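Oxidoreductase, putative (Neosartorya fumigata, PDB 6SKX) probably catalyses the NADPH-dependent reductive amination of carbonyl compounds to amines, as a fungal reductive aminase of the 3-hydroxyisobutyrate dehydrogenase-like family. Local coordinates at residues V4-L9 / S18-E23; M12-A17 / S38-K43; E23-A28 / L147-K152; I88-G93 / A129-S134. All blocks are in the same frame, centred on the assembly; numbering follows the deposited sequence.

Contact 1 (V4-L9 / S18-E23); sequences VSIFGL and SRFLEE
The phenyl ring of Phe20 carries Val4 on one face: Val4 CG1 stands 4.3 Å from the ring centroid of Phe20 and 25° off the ring normal, a CH-pi contact. Val4 CG2 sits 4.3 Å above the plane of the Phe20 ring, displaced toward the rim. A second strand residue meets the ring obliquely, with Ile6 CD1 4.1 Å from Phe20 CD2. Tyr25 also packs against Phe20, edge-to-face. Another flat group of 18-23, the guanidinium of Arg19, has Glu23 CG 3.8 Å above its plane, over its centre, while Arg19 NH2 forms a salt bridge with Glu23 OE2 at 3.0 Å; Arg19 NE bonds to Val149 O.

Chi1 of 80° sets Val4 CG1 between the backbone N and the carbonyl carbon, which lays this methyl over the ring; CG2 is more peripheral. The Val4 and Phe20 side chains cross at about a right angle. Everything that meets across the segments is apolar and buried.

This is the strand-to-helix packing of a Rossmann beta-alpha-beta unit: helix 11-22 lies against strand 3-7, which is flanked in the parallel part of the sheet by strand 26-30, through Val27, and by strand 60-63, through Leu60 and Ile62.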
loop_
_atom_site.group_PDB
_atom_site.type_symbol
_atom_site.label_atom_id
_atom_site.label_comp_id
_atom_site.label_asym_id
_atom_site.label_seq_id
_atom_site.Cartn_x
_atom_site.Cartn_y
_atom_site.Cartn_z
ATOM N N VAL A 4 -22.612 5.451 -30.438
ATOM C CA VAL A 4 -21.820 6.157 -29.400
ATOM C C VAL A 4 -20.813 7.060 -30.113
ATOM O O VAL A 4 -20.470 6.769 -31.231
ATOM C CB VAL A 4 -21.142 5.148 -28.462
ATOM C CG1 VAL A 4 -19.883 4.555 -29.049
ATOM C CG2 VAL A 4 -20.857 5.745 -27.109
ATOM N N SER A 5 -20.409 8.153 -29.488
ATOM C CA SER A 5 -19.383 9.063 -30.058
ATOM C C SER A 5 -18.314 9.308 -28.994
ATOM O O SER A 5 -18.706 9.687 -27.882
ATOM C CB SER A 5 -20.029 10.363 -30.485
ATOM O OG SER A 5 -19.117 11.144 -31.180
ATOM N N ILE A 6 -17.038 9.041 -29.282
ATOM C CA ILE A 6 -15.923 9.089 -28.281
ATOM C C ILE A 6 -15.044 10.296 -28.614
ATOM O O ILE A 6 -14.659 10.449 -29.793
ATOM C CB ILE A 6 -15.059 7.816 -28.339
ATOM C CG1 ILE A 6 -15.868 6.517 -28.241
ATOM C CG2 ILE A 6 -13.924 7.876 -27.330
ATOM C CD1 ILE A 6 -16.519 6.314 -26.934
ATOM N N PHE A 7 -14.648 11.060 -27.608
ATOM C CA PHE A 7 -13.632 12.134 -27.749
ATOM C C PHE A 7 -12.356 11.703 -27.028
ATOM O O PHE A 7 -12.363 11.625 -25.739
ATOM C CB PHE A 7 -14.193 13.450 -27.202
ATOM C CG PHE A 7 -15.048 14.222 -28.186
ATOM C CD1 PHE A 7 -16.396 13.952 -28.322
ATOM C CD2 PHE A 7 -14.506 15.233 -28.967
ATOM C CE1 PHE A 7 -17.178 14.657 -29.231
ATOM C CE2 PHE A 7 -15.285 15.925 -29.887
ATOM C CZ PHE A 7 -16.616 15.615 -30.034
ATOM N N GLY A 8 -11.308 11.408 -27.803
ATOM C CA GLY A 8 -9.972 11.060 -27.258
ATOM C C GLY A 8 -9.541 9.636 -27.575
ATOM O O GLY A 8 -10.230 8.685 -27.141
ATOM N N LEU A 9 -8.421 9.499 -28.296
ATOM C CA LEU A 9 -7.813 8.192 -28.666
ATOM C C LEU A 9 -6.373 8.083 -28.129
ATOM O O LEU A 9 -5.594 7.429 -28.784
ATOM C CB LEU A 9 -7.883 8.039 -30.189
ATOM C CG LEU A 9 -9.296 7.807 -30.751
ATOM C CD1 LEU A 9 -9.248 7.455 -32.222
ATOM C CD2 LEU A 9 -10.027 6.710 -29.996
ATOM N N SER A 18 -12.379 0.506 -29.055
ATOM C CA SER A 18 -12.171 -0.931 -29.421
ATOM C C SER A 18 -13.299 -1.772 -28.864
ATOM O O SER A 18 -13.918 -2.547 -29.635
ATOM C CB SER A 18 -10.890 -1.545 -28.938
ATOM O OG SER A 18 -9.848 -1.150 -29.782
ATOM N N ARG A 19 -13.512 -1.627 -27.572
ATOM C CA ARG A 19 -14.543 -2.400 -26.838
ATOM C C ARG A 19 -15.945 -2.113 -27.402
ATOM O O ARG A 19 -16.680 -3.086 -27.689
ATOM C CB ARG A 19 -14.405 -2.070 -25.352
ATOM C CG ARG A 19 -15.268 -2.937 -24.470
ATOM C CD ARG A 19 -15.003 -4.416 -24.654
ATOM N NE ARG A 19 -16.084 -5.041 -23.915
ATOM C CZ ARG A 19 -16.506 -6.285 -24.055
ATOM N NH1 ARG A 19 -15.925 -7.107 -24.915
ATOM N NH2 ARG A 19 -17.524 -6.692 -23.320
ATOM N N PHE A 20 -16.332 -0.848 -27.631
ATOM C CA PHE A 20 -17.659 -0.565 -28.257
ATOM C C PHE A 20 -17.748 -1.229 -29.639
ATOM O O PHE A 20 -18.812 -1.791 -29.974
ATOM C CB PHE A 20 -17.971 0.936 -28.311
ATOM C CG PHE A 20 -18.506 1.483 -27.013
ATOM C CD1 PHE A 20 -19.671 0.978 -26.462
ATOM C CD2 PHE A 20 -17.819 2.456 -26.307
ATOM C CE1 PHE A 20 -20.144 1.450 -25.248
ATOM C CE2 PHE A 20 -18.289 2.920 -25.089
ATOM C CZ PHE A 20 -19.468 2.430 -24.575
ATOM N N LEU A 21 -16.670 -1.225 -30.414
ATOM C CA LEU A 21 -16.639 -1.833 -31.783
ATOM C C LEU A 21 -16.721 -3.376 -31.702
ATOM O O LEU A 21 -17.421 -3.930 -32.497
ATOM C CB LEU A 21 -15.355 -1.405 -32.507
ATOM C CG LEU A 21 -15.333 0.027 -33.027
ATOM C CD1 LEU A 21 -13.899 0.463 -33.327
ATOM C CD2 LEU A 21 -16.193 0.158 -34.289
ATOM N N GLU A 22 -16.062 -4.042 -30.753
ATOM C CA GLU A 22 -16.200 -5.514 -30.545
ATOM C C GLU A 22 -17.672 -5.857 -30.256
ATOM O O GLU A 22 -18.117 -6.935 -30.641
ATOM C CB GLU A 22 -15.439 -6.057 -29.325
ATOM C CG GLU A 22 -13.939 -5.886 -29.344
ATOM C CD GLU A 22 -13.296 -6.368 -30.624
ATOM O OE1 GLU A 22 -13.658 -7.491 -31.055
ATOM O OE2 GLU A 22 -12.464 -5.603 -31.195
ATOM N N GLU A 23 -18.358 -5.029 -29.468
ATOM C CA GLU A 23 -19.755 -5.268 -29.020
ATOM C C GLU A 23 -20.757 -4.762 -30.064
ATOM O O GLU A 23 -21.921 -4.623 -29.696
ATOM C CB GLU A 23 -19.970 -4.590 -27.669
ATOM C CG GLU A 23 -19.206 -5.244 -26.529
ATOM C CD GLU A 23 -19.586 -6.706 -26.348
ATOM O OE1 GLU A 23 -20.730 -7.061 -26.680
ATOM O OE2 GLU A 23 -18.712 -7.493 -25.951
#

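Contact 2 (M12-A17 / S38-K43)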
loop_
_atom_site.group_PDB
_atom_site.type_symbol
_atom_site.label_atom_id
_atom_site.label_comp_id
_atom_site.label_asym_id
_atom_site.label_seq_id
_atom_site.Cartn_x
_atom_site.Cartn_y
_atom_site.Cartn_z
ATOM N N MET A 12 -6.333 5.021 -23.056
ATOM C CA MET A 12 -7.642 4.697 -22.441
ATOM C C MET A 12 -8.767 4.866 -23.493
ATOM O O MET A 12 -9.579 3.925 -23.652
ATOM C CB MET A 12 -7.894 5.542 -21.198
ATOM C CG MET A 12 -9.162 5.139 -20.505
ATOM S SD MET A 12 -9.178 3.387 -19.985
ATOM C CE MET A 12 -8.301 3.535 -18.432
ATOM N N GLY A 13 -8.782 5.946 -24.269
ATOM C CA GLY A 13 -9.877 6.215 -25.234
ATOM C C GLY A 13 -9.924 5.144 -26.320
ATOM O O GLY A 13 -11.002 4.704 -26.686
ATOM N N THR A 14 -8.752 4.721 -26.796
ATOM C CA THR A 14 -8.535 3.625 -27.784
ATOM C C THR A 14 -9.157 2.343 -27.228
ATOM O O THR A 14 -9.944 1.710 -27.955
ATOM C CB THR A 14 -7.043 3.515 -28.154
ATOM O OG1 THR A 14 -6.705 4.703 -28.893
ATOM C CG2 THR A 14 -6.708 2.276 -28.963
ATOM N N ALA A 15 -8.911 2.016 -25.960
ATOM C CA ALA A 15 -9.528 0.837 -25.305
ATOM C C ALA A 15 -11.062 0.977 -25.229
ATOM O O ALA A 15 -11.736 -0.034 -25.453
ATOM C CB ALA A 15 -8.915 0.613 -23.940
ATOM N N LEU A 16 -11.634 2.159 -24.921
ATOM C CA LEU A 16 -13.119 2.320 -24.868
ATOM C C LEU A 16 -13.708 2.114 -26.272
ATOM O O LEU A 16 -14.683 1.376 -26.410
ATOM C CB LEU A 16 -13.531 3.689 -24.333
ATOM C CG LEU A 16 -12.915 4.139 -23.010
ATOM C CD1 LEU A 16 -13.598 5.406 -22.533
ATOM C CD2 LEU A 16 -13.023 3.063 -21.951
ATOM N N ALA A 17 -13.103 2.701 -27.296
ATOM C CA ALA A 17 -13.625 2.618 -28.674
ATOM C C ALA A 17 -13.531 1.177 -29.209
ATOM O O ALA A 17 -14.554 0.696 -29.738
ATOM C CB ALA A 17 -12.888 3.618 -29.534
ATOM N N SER A 38 -3.586 5.722 -34.499
ATOM C CA SER A 38 -4.674 4.985 -35.199
ATOM C C SER A 38 -6.039 5.640 -34.926
ATOM O O SER A 38 -6.347 5.904 -33.784
ATOM C CB SER A 38 -4.711 3.543 -34.753
ATOM O OG SER A 38 -5.682 2.823 -35.515
ATOM N N SER A 39 -6.891 5.760 -35.927
ATOM C CA SER A 39 -8.309 6.158 -35.743
ATOM C C SER A 39 -9.211 4.907 -35.784
ATOM O O SER A 39 -10.418 5.076 -35.994
ATOM C CB SER A 39 -8.692 7.174 -36.798
ATOM O OG SER A 39 -7.833 8.313 -36.754
ATOM N N LEU A 40 -8.631 3.697 -35.678
ATOM C CA LEU A 40 -9.349 2.400 -35.578
ATOM C C LEU A 40 -10.255 2.194 -36.796
ATOM O O LEU A 40 -11.317 1.541 -36.654
ATOM C CB LEU A 40 -10.162 2.375 -34.293
ATOM C CG LEU A 40 -9.333 2.222 -33.020
ATOM C CD1 LEU A 40 -10.078 2.752 -31.825
ATOM C CD2 LEU A 40 -9.008 0.755 -32.797
ATOM N N LEU A 41 -9.818 2.687 -37.955
ATOM C CA LEU A 41 -10.579 2.600 -39.219
ATOM C C LEU A 41 -10.821 1.118 -39.522
ATOM O O LEU A 41 -11.992 0.744 -39.794
ATOM C CB LEU A 41 -9.802 3.330 -40.325
ATOM C CG LEU A 41 -10.425 3.270 -41.720
ATOM C CD1 LEU A 41 -11.800 3.896 -41.726
ATOM C CD2 LEU A 41 -9.557 3.948 -42.760
ATOM N N GLY A 42 -9.769 0.297 -39.433
ATOM C CA GLY A 42 -9.839 -1.148 -39.719
ATOM C C GLY A 42 -10.969 -1.871 -38.975
ATOM O O GLY A 42 -11.513 -2.872 -39.516
ATOM N N LYS A 43 -11.234 -1.497 -37.733
ATOM C CA LYS A 43 -12.250 -2.175 -36.878
ATOM C C LYS A 43 -13.641 -1.548 -37.101
ATOM O O LYS A 43 -14.559 -1.998 -36.435
ATOM C CB LYS A 43 -11.884 -2.046 -35.401
ATOM C CG LYS A 43 -10.706 -2.889 -34.931
ATOM C CD LYS A 43 -10.838 -3.417 -33.493
ATOM C CE LYS A 43 -10.162 -4.768 -33.329
ATOM N NZ LYS A 43 -9.147 -4.779 -32.248
#
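Leu40 makes this contact with a single methyl, CD1, which lies 3.7 Å from Ala17 CB. The same methyl comes within 4.0 Å of the backbone oxygen of Thr14, and Thr14 CG2 lies at the margin, 4.4 Å from Leu40 CD1. The leucine tip therefore rests against one side of helix 11-22, over residues one turn apart.

In the next shell, Leu40 has left-handed backbone angles (phi 58°). Its CB points toward the helix, and chi1 of -73° sets CG beside the backbone N, carrying CD1 on to Ala17. Just ahead of it Ser38 forms an ST turn: Leu40 N donates to Ser38 OG at 3.1 Å with an N-H...O angle of 158°. On the helix side, Ala17 N bonds to Gly13 O at 3.0 Å, and the hydroxyl of Thr14 is turned to Gly10 O. Farther out, Ser39 OG pairs with Asn31 ND2, a residue of the NADP site, which ties the loop back to the end of strand 26-30.

Gly8, Gly10 and Gly13 fit the GxGxxG pattern, and Ala11 and Met12 belong to the NADP(+) site, which holds no cofactor in this chain: the helix that receives Leu40 is the dinucleotide-binding helix of a Rossmann fold.

Contact 3 (E23-A28 / L147-K152)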
loop_
_atom_site.group_PDB
_atom_site.type_symbol
_atom_site.label_atom_id
_atom_site.label_comp_id
_atom_site.label_asym_id
_atom_site.label_seq_id
_atom_site.Cartn_x
_atom_site.Cartn_y
_atom_site.Cartn_z
ATOM N N GLU A 23 -18.358 -5.029 -29.468
ATOM C CA GLU A 23 -19.755 -5.268 -29.020
ATOM C C GLU A 23 -20.757 -4.762 -30.064
ATOM O O GLU A 23 -21.921 -4.623 -29.696
ATOM C CB GLU A 23 -19.970 -4.590 -27.669
ATOM C CG GLU A 23 -19.206 -5.244 -26.529
ATOM C CD GLU A 23 -19.586 -6.706 -26.348
ATOM O OE1 GLU A 23 -20.730 -7.061 -26.680
ATOM O OE2 GLU A 23 -18.712 -7.493 -25.951
ATOM N N LYS A 24 -20.290 -4.448 -31.280
ATOM C CA LYS A 24 -21.081 -4.216 -32.513
ATOM C C LYS A 24 -21.852 -2.878 -32.439
ATOM O O LYS A 24 -22.888 -2.759 -33.068
ATOM C CB LYS A 24 -21.924 -5.475 -32.784
ATOM C CG LYS A 24 -21.168 -6.591 -33.518
ATOM C CD LYS A 24 -21.653 -8.003 -33.216
ATOM N N TYR A 25 -21.272 -1.874 -31.798
ATOM C CA TYR A 25 -21.929 -0.549 -31.751
ATOM C C TYR A 25 -21.461 0.271 -32.952
ATOM O O TYR A 25 -20.434 -0.046 -33.526
ATOM C CB TYR A 25 -21.508 0.195 -30.485
ATOM C CG TYR A 25 -22.281 -0.148 -29.241
ATOM C CD1 TYR A 25 -22.066 -1.330 -28.568
ATOM C CD2 TYR A 25 -23.225 0.718 -28.731
ATOM C CE1 TYR A 25 -22.784 -1.652 -27.432
ATOM C CE2 TYR A 25 -23.942 0.419 -27.591
ATOM C CZ TYR A 25 -23.723 -0.772 -26.940
ATOM O OH TYR A 25 -24.427 -1.072 -25.820
ATOM N N LYS A 26 -22.240 1.270 -33.340
ATOM C CA LYS A 26 -21.809 2.228 -34.383
ATOM C C LYS A 26 -20.959 3.242 -33.610
ATOM O O LYS A 26 -21.466 3.776 -32.650
ATOM C CB LYS A 26 -23.046 2.792 -35.077
ATOM C CG LYS A 26 -22.799 3.914 -36.067
ATOM C CD LYS A 26 -24.066 4.561 -36.545
ATOM C CE LYS A 26 -23.809 5.733 -37.461
ATOM N NZ LYS A 26 -23.665 6.990 -36.700
ATOM N N VAL A 27 -19.718 3.481 -34.021
ATOM C CA VAL A 27 -18.778 4.262 -33.169
ATOM C C VAL A 27 -18.112 5.363 -33.999
ATOM O O VAL A 27 -17.488 5.055 -35.043
ATOM C CB VAL A 27 -17.716 3.359 -32.517
ATOM C CG1 VAL A 27 -16.794 4.168 -31.623
ATOM C CG2 VAL A 27 -18.320 2.231 -31.721
ATOM N N ALA A 28 -18.279 6.605 -33.554
ATOM C CA ALA A 28 -17.585 7.807 -34.064
ATOM C C ALA A 28 -16.427 8.106 -33.117
ATOM O O ALA A 28 -16.602 7.926 -31.906
ATOM C CB ALA A 28 -18.550 8.958 -34.105
ATOM N N LEU A 147 -22.806 1.526 -21.059
ATOM C CA LEU A 147 -21.583 1.705 -20.237
ATOM C C LEU A 147 -21.137 0.366 -19.606
ATOM O O LEU A 147 -19.945 0.186 -19.432
ATOM C CB LEU A 147 -21.860 2.764 -19.173
ATOM C CG LEU A 147 -22.079 4.171 -19.729
ATOM C CD1 LEU A 147 -22.576 5.103 -18.639
ATOM C CD2 LEU A 147 -20.829 4.711 -20.393
ATOM N N SER A 148 -22.046 -0.564 -19.329
ATOM C CA SER A 148 -21.707 -1.850 -18.673
ATOM C C SER A 148 -20.884 -2.765 -19.615
ATOM O O SER A 148 -20.349 -3.757 -19.114
ATOM C CB SER A 148 -22.957 -2.511 -18.134
ATOM O OG SER A 148 -23.812 -2.927 -19.194
ATOM N N VAL A 149 -20.688 -2.466 -20.916
ATOM C CA VAL A 149 -19.796 -3.339 -21.747
ATOM C C VAL A 149 -18.338 -3.031 -21.396
ATOM O O VAL A 149 -17.480 -3.867 -21.684
ATOM C CB VAL A 149 -20.030 -3.259 -23.272
ATOM C CG1 VAL A 149 -21.507 -3.458 -23.641
ATOM C CG2 VAL A 149 -19.447 -1.998 -23.902
ATOM N N LEU A 150 -18.059 -1.888 -20.769
ATOM C CA LEU A 150 -16.671 -1.470 -20.448
ATOM C C LEU A 150 -16.191 -2.085 -19.123
ATOM O O LEU A 150 -14.972 -2.277 -18.982
ATOM C CB LEU A 150 -16.618 0.056 -20.319
ATOM C CG LEU A 150 -17.088 0.875 -21.523
ATOM C CD1 LEU A 150 -17.010 2.360 -21.184
ATOM C CD2 LEU A 150 -16.266 0.573 -22.769
ATOM N N ALA A 151 -17.078 -2.233 -18.139
ATOM C CA ALA A 151 -16.711 -2.362 -16.710
ATOM C C ALA A 151 -17.963 -2.445 -15.854
ATOM O O ALA A 151 -19.050 -2.032 -16.340
ATOM C CB ALA A 151 -15.890 -1.174 -16.295
ATOM N N LYS A 152 -17.807 -2.947 -14.627
ATOM C CA LYS A 152 -18.821 -2.785 -13.557
ATOM C C LYS A 152 -19.118 -1.286 -13.422
ATOM O O LYS A 152 -18.145 -0.488 -13.446
ATOM C CB LYS A 152 -18.341 -3.368 -12.220
ATOM C CG LYS A 152 -18.523 -4.878 -12.044
#
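This is a small apolar contact at the surface, made where helix 11-22 turns into strand 26-30 of the Rossmann domain and meets the loop between helix 137-147 and strand 152-155. The helix ends in a Schellman motif: Tyr25 N bonds back to Phe20 O and Lys24 N to Leu21 O, with Lys24 at positive phi (72°) as the C-prime residue. Glu23, at the helix end, already points toward Val149, and the reversal at Lys24 is followed by Tyr25, which points there too.

Val149 is the hub on the other side. Its CB lies 3.9 Å from Glu23 CG, and Val149 CG1 lies 4.1 Å from that same methylene, so the glutamate touches the valine with its aliphatic part. The two side chains run past each other in opposite directions. A bend at chi2 of Glu23 (-59°) turns its carboxylate off this path, where it is held by its salt bridge to Arg19. Tyr25 contributes a looser, oblique approach, with its CE1 4.4 Å from Val149 CG1; its phenol oxygen is engaged by Asp146 OD1, at the end of helix 137-147, which ties the tyrosine to the same region of the chain. Residues 148-150 have helical backbone angles without the regular bonds; Leu150 N bonds to Leu147 O at 3.1 Å, and the Val149 side chain points toward 23-28. Within 23-28 the two contributors also touch each other: Glu23 CB lies in the plane of the Tyr25 ring, at its edge.

Contact 4 (I88-G93 / A129-S134)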
loop_
_atom_site.group_PDB
_atom_site.type_symbol
_atom_site.label_atom_id
_atom_site.label_comp_id
_atom_site.label_asym_id
_atom_site.label_seq_id
_atom_site.Cartn_x
_atom_site.Cartn_y
_atom_site.Cartn_z
ATOM N N ILE A 88 -21.095 11.839 -20.981
ATOM C CA ILE A 88 -20.390 11.038 -19.952
ATOM C C ILE A 88 -18.931 11.479 -19.979
ATOM O O ILE A 88 -18.235 11.143 -20.951
ATOM C CB ILE A 88 -20.528 9.529 -20.219
ATOM C CG1 ILE A 88 -21.977 9.096 -20.494
ATOM C CG2 ILE A 88 -19.887 8.772 -19.069
ATOM C CD1 ILE A 88 -22.962 9.308 -19.355
ATOM N N ASN A 89 -18.490 12.249 -18.985
ATOM C CA ASN A 89 -17.085 12.732 -18.944
ATOM C C ASN A 89 -16.252 11.853 -17.983
ATOM O O ASN A 89 -16.517 11.887 -16.757
ATOM C CB ASN A 89 -17.075 14.221 -18.627
ATOM C CG ASN A 89 -15.693 14.830 -18.697
ATOM O OD1 ASN A 89 -14.764 14.244 -19.265
ATOM N ND2 ASN A 89 -15.568 16.027 -18.148
ATOM N N LEU A 90 -15.310 11.071 -18.535
ATOM C CA LEU A 90 -14.392 10.125 -17.808
ATOM C C LEU A 90 -12.981 10.720 -17.678
ATOM O O LEU A 90 -12.048 10.014 -17.189
ATOM C CB LEU A 90 -14.356 8.786 -18.567
ATOM C CG LEU A 90 -15.722 8.121 -18.733
ATOM C CD1 LEU A 90 -15.602 6.801 -19.488
ATOM C CD2 LEU A 90 -16.385 7.884 -17.385
ATOM N N THR A 91 -12.823 11.981 -18.072
ATOM C CA THR A 91 -11.586 12.784 -17.891
ATOM C C THR A 91 -11.266 12.995 -16.403
ATOM O O THR A 91 -12.141 13.507 -15.651
ATOM C CB THR A 91 -11.726 14.122 -18.613
ATOM O OG1 THR A 91 -12.184 13.786 -19.929
ATOM C CG2 THR A 91 -10.414 14.867 -18.635
ATOM N N ASN A 92 -10.033 12.660 -16.015
ATOM C CA ASN A 92 -9.489 12.808 -14.638
ATOM C C ASN A 92 -9.495 14.298 -14.282
ATOM O O ASN A 92 -9.010 15.085 -15.116
ATOM C CB ASN A 92 -8.068 12.241 -14.513
ATOM C CG ASN A 92 -7.439 12.584 -13.171
ATOM O OD1 ASN A 92 -6.556 13.441 -13.081
ATOM N ND2 ASN A 92 -7.911 11.949 -12.109
ATOM N N GLY A 93 -10.040 14.658 -13.113
ATOM C CA GLY A 93 -9.818 15.971 -12.477
ATOM C C GLY A 93 -10.427 16.036 -11.095
ATOM O O GLY A 93 -10.727 14.959 -10.517
ATOM N N ALA A 129 -12.483 -4.534 -14.116
ATOM C CA ALA A 129 -12.566 -3.077 -14.364
ATOM C C ALA A 129 -13.789 -2.523 -13.639
ATOM O O ALA A 129 -14.850 -3.160 -13.666
ATOM C CB ALA A 129 -12.620 -2.779 -15.849
ATOM N N LEU A 130 -13.658 -1.329 -13.079
ATOM C CA LEU A 130 -14.755 -0.622 -12.371
ATOM C C LEU A 130 -14.762 0.846 -12.820
ATOM O O LEU A 130 -13.662 1.467 -12.864
ATOM C CB LEU A 130 -14.498 -0.753 -10.860
ATOM C CG LEU A 130 -15.720 -0.566 -9.964
ATOM C CD1 LEU A 130 -15.576 -1.337 -8.657
ATOM C CD2 LEU A 130 -15.957 0.896 -9.675
ATOM N N VAL A 131 -15.947 1.409 -13.084
ATOM C CA VAL A 131 -16.090 2.883 -13.275
ATOM C C VAL A 131 -17.063 3.451 -12.241
ATOM O O VAL A 131 -18.162 2.886 -12.091
ATOM C CB VAL A 131 -16.511 3.214 -14.710
ATOM C CG1 VAL A 131 -16.498 4.718 -14.945
ATOM C CG2 VAL A 131 -15.618 2.510 -15.717
ATOM N N LEU A 132 -16.667 4.514 -11.533
ATOM C CA LEU A 132 -17.553 5.245 -10.588
ATOM C C LEU A 132 -18.235 6.369 -11.367
ATOM O O LEU A 132 -17.536 7.003 -12.174
ATOM C CB LEU A 132 -16.717 5.835 -9.450
ATOM C CG LEU A 132 -15.773 4.859 -8.752
ATOM C CD1 LEU A 132 -14.773 5.609 -7.892
ATOM C CD2 LEU A 132 -16.547 3.858 -7.928
ATOM N N TYR A 133 -19.539 6.574 -11.149
ATOM C CA TYR A 133 -20.347 7.605 -11.853
ATOM C C TYR A 133 -21.172 8.438 -10.870
ATOM O O TYR A 133 -21.690 7.916 -9.827
ATOM C CB TYR A 133 -21.314 6.936 -12.831
ATOM C CG TYR A 133 -20.684 6.139 -13.943
ATOM C CD1 TYR A 133 -20.262 6.772 -15.107
ATOM C CD2 TYR A 133 -20.616 4.745 -13.879
ATOM C CE1 TYR A 133 -19.708 6.041 -16.153
ATOM C CE2 TYR A 133 -20.104 4.004 -14.935
ATOM C CZ TYR A 133 -19.651 4.652 -16.070
ATOM O OH TYR A 133 -19.111 3.941 -17.102
ATOM N N SER A 134 -21.362 9.707 -11.206
ATOM C CA SER A 134 -22.211 10.619 -10.396
ATOM C C SER A 134 -22.707 11.777 -11.268
ATOM O O SER A 134 -21.995 12.132 -12.269
ATOM C CB SER A 134 -21.475 11.092 -9.137
ATOM O OG SER A 134 -20.557 12.130 -9.428
#
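Leu90 puts its CD2 methyl between two residues of strand 130-135, 4.0 Å from Val131 CG1 and equally 4.0 Å from Tyr133 CE1. Its approach to the tyrosine ring is oblique, whereas Ile88 CG2 comes to the edge of that ring, near its plane, also 4.0 Å from Tyr133 CE1. Val131 CG1 occupies one face, 3.3 Å above the ring plane of Tyr133 and offset toward the rim. With chi1 at -62°, Tyr133 CG stands beside its own backbone N, and the end of the side chain swings nearer to 88-93 than its first bond suggests.

The two strands are not neighbours in the Rossmann sheet: strand 111-118 runs between them, and its Val113 touches both Ile88 and Tyr133, while Ile117 touches Leu90. The side chains therefore meet across one face of the intervening strand, all buried.

Where strand 86-89 ends, Asn89 forms an Asx turn. Its OD1 takes two donors: Thr91 OG1 at 2.7 Å, in the carbonyl plane, and Thr91 N at 3.2 Å, 52° out of it. Thr91 OG1 is also bonded to the backbone N of Leu65, an NADP(+)-site residue. Asn92, another, bonds through OD1 to Asn240 ND2 of the second subunit.

All four contacts belong to the Rossmann domain. Contacts 1 and 2 use different parts of helix 11-22 and have centres about 6 Å apart; Leu9 O and Thr14 OG1, 2.9 Å apart, join them weakly. Contact 3 shares Glu23 with contact 1, and Phe20 CB packs on Val27 CG2 at 3.7 Å. Contact 4 is farther off, about 15 Å between centres from contacts 1 and 3, yet strand pairing links it to contact 3 through Val131 N and Lys152 O (2.9 Å), and Leu16 CD1 meets Leu90 CD1 at 3.9 Å to link it to contact 2. Contacts 1, 2 and 4 include NADP(+)-site residues (Leu9, Met12 and Asn92), whereas contact 3 lies away from that site.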